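FdhC (Acinetobacter nosocomialis, PDB 5KTA) binds coenzyme A and magnesium and probably works as a GNAT-family acyltransferase that transfers acyl groups other than amino-acyl groups. Local coordinates at residues 5-10 and 69-74. Residues are numbered along the deposited sequence; the frame is centred on the assembly and turned at random.
Sequences NLKANT and FRSDDQ. With SO4 (sulfate ion), chain D.
Ser71 and Thr10 meet where the two segments come closest, and the tight part of the contact is a backbone bond: Ser71 N donates to Thr10 O at 3.0 Å, nearly straight at 173°. The same oxygen accepts from a water at 2.9 Å, and that water in turn accepts from Asp72 N, which ties the next residue of the turn to the same carbonyl. Ser71 points its CB at the opposing segment; with chi1 -58° its OG lies beside its own backbone N, 3.2 Å from Thr10 C.

In the fold, this is one end of the five-stranded antiparallel sheet of the GNAT domain: strand 64-70 runs here into the turn to strand 76-82, while strand 11-15, whose Tyr12 is backbone-hydrogen-bonded to Phe69, lies between strand 64-70 and the outermost strand 6-7. Thr10 OG1 looks elsewhere, to Glu110 of helix 107-122 and to Thr104.

The looser side is the exposed rim at Lys7, a side chain bent at chi2 (90°) and chi4: its CE methylene lies against Ser71 OG at 3.2 Å, but NZ, 4.1 Å from that OG, makes no hydrogen bond to it. Within the turn, Arg70 grips Asp72 side-on in a salt bridge, NE to OD2 at 2.9 Å and NH2 to OD1 at 2.7 Å, both oxygens met on the syn side. The guanidinium edge also holds a sulfate, probably from the crystallisation liquor, through NH1 and NH2, and NH1 bonds His102 O as well; Lys105 N, of a residue that binds coenzyme A, donates to the same ion.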
ATOM      1  N   ASN A   5      -1.182 -14.398  -2.808  1.00 21.33           N
ATOM      2  CA  ASN A   5      -1.366 -15.139  -1.564  0.50 23.50           C
ATOM      3  C   ASN A   5      -0.465 -14.417  -0.580  1.00 23.36           C
ATOM      4  O   ASN A   5       0.627 -14.851  -0.286  1.00 24.65           O
ATOM      5  CB  ASN A   5      -0.999 -16.629  -1.732  0.50 25.34           C
ATOM      6  CG  ASN A   5      -1.655 -17.269  -2.951  0.50 24.85           C
ATOM      7  OD1 ASN A   5      -2.843 -17.609  -2.951  0.50 28.20           O
ATOM      8  ND2 ASN A   5      -0.879 -17.403  -4.011  0.50 26.01           N
ATOM      9  N   LEU A   6      -0.928 -13.261  -0.145  1.00 18.95           N
ATOM     10  CA  LEU A   6      -0.091 -12.360   0.643  1.00 18.02           C
ATOM     11  C   LEU A   6      -0.461 -12.442   2.108  1.00 16.59           C
ATOM     12  O   LEU A   6      -1.495 -11.974   2.516  1.00 13.54           O
ATOM     13  CB  LEU A   6      -0.249 -10.942   0.093  1.00 17.74           C
ATOM     14  CG  LEU A   6       0.210 -10.840  -1.365  1.00 17.26           C
ATOM     15  CD1 LEU A   6      -0.358  -9.538  -1.939  1.00 16.48           C
ATOM     16  CD2 LEU A   6       1.704 -10.831  -1.531  1.00 17.86           C
ATOM     17  N   LYS A   7       0.405 -13.070   2.919  1.00 14.80           N
ATOM     18  CA  LYS A   7       0.113 -13.262   4.340  1.00 17.13           C
ATOM     19  C   LYS A   7       1.396 -13.019   5.109  1.00 14.66           C
ATOM     20  O   LYS A   7       2.405 -13.556   4.736  1.00 13.99           O
ATOM     21  CB  LYS A   7      -0.319 -14.723   4.464  1.00 21.75           C
ATOM     22  CG  LYS A   7      -0.498 -15.288   5.845  1.00 28.35           C
ATOM     23  CD  LYS A   7      -1.913 -15.089   6.349  1.00 35.90           C
ATOM     24  CE  LYS A   7      -1.990 -14.962   7.875  1.00 41.26           C
ATOM     25  NZ  LYS A   7      -1.911 -16.305   8.473  1.00 42.24           N
ATOM     26  N   ALA A   8       1.352 -12.230   6.148  1.00 13.53           N
ATOM     27  CA  ALA A   8       2.520 -11.891   6.956  1.00 14.12           C
ATOM     28  C   ALA A   8       2.237 -12.439   8.392  1.00 14.80           C
ATOM     29  O   ALA A   8       1.331 -13.267   8.596  1.00 14.13           O
ATOM     30  CB  ALA A   8       2.789 -10.379   6.935  1.00 13.58           C
ATOM     31  N   ASN A   9       2.952 -11.968   9.390  1.00 16.34           N
ATOM     32  CA  ASN A   9       2.828 -12.563  10.724  1.00 17.24           C
ATOM     33  C   ASN A   9       1.477 -12.375  11.404  1.00 16.04           C
ATOM     34  O   ASN A   9       0.935 -13.336  12.032  1.00 14.30           O
ATOM     35  CB  ASN A   9       3.976 -12.051  11.602  1.00 17.62           C
ATOM     36  CG  ASN A   9       4.203 -12.930  12.862  1.00 19.05           C
ATOM     37  OD1 ASN A   9       4.060 -14.122  12.845  1.00 21.83           O
ATOM     38  ND2 ASN A   9       4.585 -12.309  13.911  1.00 20.15           N
ATOM     39  N   THR A  10       0.870 -11.188  11.249  1.00 12.64           N
ATOM     40  CA  THR A  10      -0.383 -10.884  11.920  1.00 11.93           C
ATOM     41  C   THR A  10      -1.403 -10.221  11.012  1.00 12.63           C
ATOM     42  O   THR A  10      -2.369  -9.698  11.501  1.00 10.61           O
ATOM     43  CB  THR A  10      -0.133  -9.949  13.104  1.00 12.03           C
ATOM     44  OG1 THR A  10       0.327  -8.646  12.638  1.00 12.10           O
ATOM     45  CG2 THR A  10       0.960 -10.547  14.100  1.00 11.91           C
ATOM     46  N   PHE A  69      -6.003  -6.887   6.200  1.00 11.00           N
ATOM     47  CA  PHE A  69      -6.836  -7.517   7.268  1.00 11.93           C
ATOM     48  C   PHE A  69      -5.981  -7.919   8.482  1.00 12.04           C
ATOM     49  O   PHE A  69      -4.800  -8.224   8.307  1.00 12.22           O
ATOM     50  CB  PHE A  69      -7.421  -8.800   6.732  1.00 12.68           C
ATOM     51  CG  PHE A  69      -8.499  -8.580   5.730  1.00 13.58           C
ATOM     52  CD1 PHE A  69      -9.836  -8.473   6.129  1.00 16.01           C
ATOM     53  CD2 PHE A  69      -8.182  -8.429   4.395  1.00 16.56           C
ATOM     54  CE1 PHE A  69     -10.862  -8.279   5.195  1.00 16.16           C
ATOM     55  CE2 PHE A  69      -9.200  -8.218   3.470  1.00 16.27           C
ATOM     56  CZ  PHE A  69     -10.521  -8.166   3.867  1.00 15.98           C
ATOM     57  N   ARG A  70      -6.585  -7.934   9.673  1.00 12.67           N
ATOM     58  CA  ARG A  70      -5.939  -8.619  10.827  1.00 15.02           C
ATOM     59  C   ARG A  70      -6.085 -10.106  10.647  1.00 14.85           C
ATOM     60  O   ARG A  70      -7.197 -10.563  10.449  1.00 15.78           O
ATOM     61  CB  ARG A  70      -6.607  -8.324  12.161  1.00 14.67           C
ATOM     62  CG  ARG A  70      -7.052  -6.931  12.438  1.00 15.36           C
ATOM     63  CD  ARG A  70      -7.656  -6.764  13.820  1.00 15.10           C
ATOM     64  NE  ARG A  70      -6.903  -7.509  14.837  1.00 16.39           N
ATOM     65  CZ  ARG A  70      -6.034  -6.992  15.705  1.00 16.66           C
ATOM     66  NH1 ARG A  70      -5.729  -5.688  15.704  1.00 14.86           N
ATOM     67  NH2 ARG A  70      -5.433  -7.848  16.566  1.00 16.51           N
ATOM     68  N   SER A  71      -5.027 -10.868  10.778  1.00 15.57           N
ATOM     69  CA  SER A  71      -5.127 -12.340  10.688  1.00 17.26           C
ATOM     70  C   SER A  71      -5.932 -13.006  11.809  1.00 18.23           C
ATOM     71  O   SER A  71      -6.573 -14.012  11.573  1.00 16.59           O
ATOM     72  CB  SER A  71      -3.759 -13.004  10.619  1.00 18.91           C
ATOM     73  OG  SER A  71      -3.065 -12.481   9.493  1.00 22.69           O
ATOM     74  N   ASP A  72      -5.891 -12.452  12.998  1.00 17.85           N
ATOM     75  CA  ASP A  72      -6.495 -13.098  14.159  1.00 18.09           C
ATOM     76  C   ASP A  72      -8.023 -13.156  14.091  1.00 18.03           C
ATOM     77  O   ASP A  72      -8.609 -14.186  14.381  1.00 18.19           O
ATOM     78  CB  ASP A  72      -5.951 -12.552  15.512  1.00 17.58           C
ATOM     79  CG  ASP A  72      -6.277 -11.065  15.797  1.00 18.12           C
ATOM     80  OD1 ASP A  72      -5.819 -10.498  16.863  1.00 18.10           O
ATOM     81  OD2 ASP A  72      -6.947 -10.382  15.004  1.00 19.13           O
ATOM     82  N   ASP A  73      -8.673 -12.118  13.623  1.00 15.85           N
ATOM     83  CA  ASP A  73     -10.111 -12.195  13.472  1.00 17.54           C
ATOM     84  C   ASP A  73     -10.628 -11.784  12.081  1.00 18.37           C
ATOM     85  O   ASP A  73     -11.800 -11.487  11.934  1.00 17.53           O
ATOM     86  CB  ASP A  73     -10.795 -11.360  14.531  1.00 16.69           C
ATOM     87  CG  ASP A  73     -10.517  -9.892  14.397  1.00 17.93           C
ATOM     88  OD1 ASP A  73     -10.902  -9.227  15.385  1.00 17.03           O
ATOM     89  OD2 ASP A  73      -9.937  -9.392  13.354  1.00 15.37           O
ATOM     90  N   GLN A  74      -9.727 -11.694  11.118  1.00 18.76           N
ATOM     91  CA  GLN A  74     -10.085 -11.288   9.765  1.00 21.56           C
ATOM     92  C   GLN A  74     -10.789  -9.984   9.611  1.00 19.48           C
ATOM     93  O   GLN A  74     -11.510  -9.811   8.637  1.00 23.21           O
ATOM     94  CB  GLN A  74     -10.872 -12.444   9.074  1.00 22.80           C
ATOM     95  CG  GLN A  74     -10.191 -13.767   9.322  1.00 25.25           C
ATOM     96  CD  GLN A  74     -10.591 -14.842   8.335  1.00 32.57           C
ATOM     97  OE1 GLN A  74      -9.768 -15.338   7.584  1.00 42.55           O
ATOM     98  NE2 GLN A  74     -11.854 -15.178   8.304  1.00 33.40           N
TER
HETATM   99  S   SO4 D 203      -2.656  -6.123  18.297  0.50 15.25           S
HETATM  100  O1  SO4 D 203      -1.509  -6.345  17.396  0.50 13.67           O
HETATM  101  O2  SO4 D 203      -3.605  -5.107  17.753  0.50 14.13           O
HETATM  102  O3  SO4 D 203      -3.324  -7.428  18.484  0.50 13.66           O
HETATM  103  O4  SO4 D 203      -2.167  -5.553  19.577  0.50 14.46           O
HETATM  104  O   HOH W   1      -3.672 -10.556  13.936  1.00 16.75           O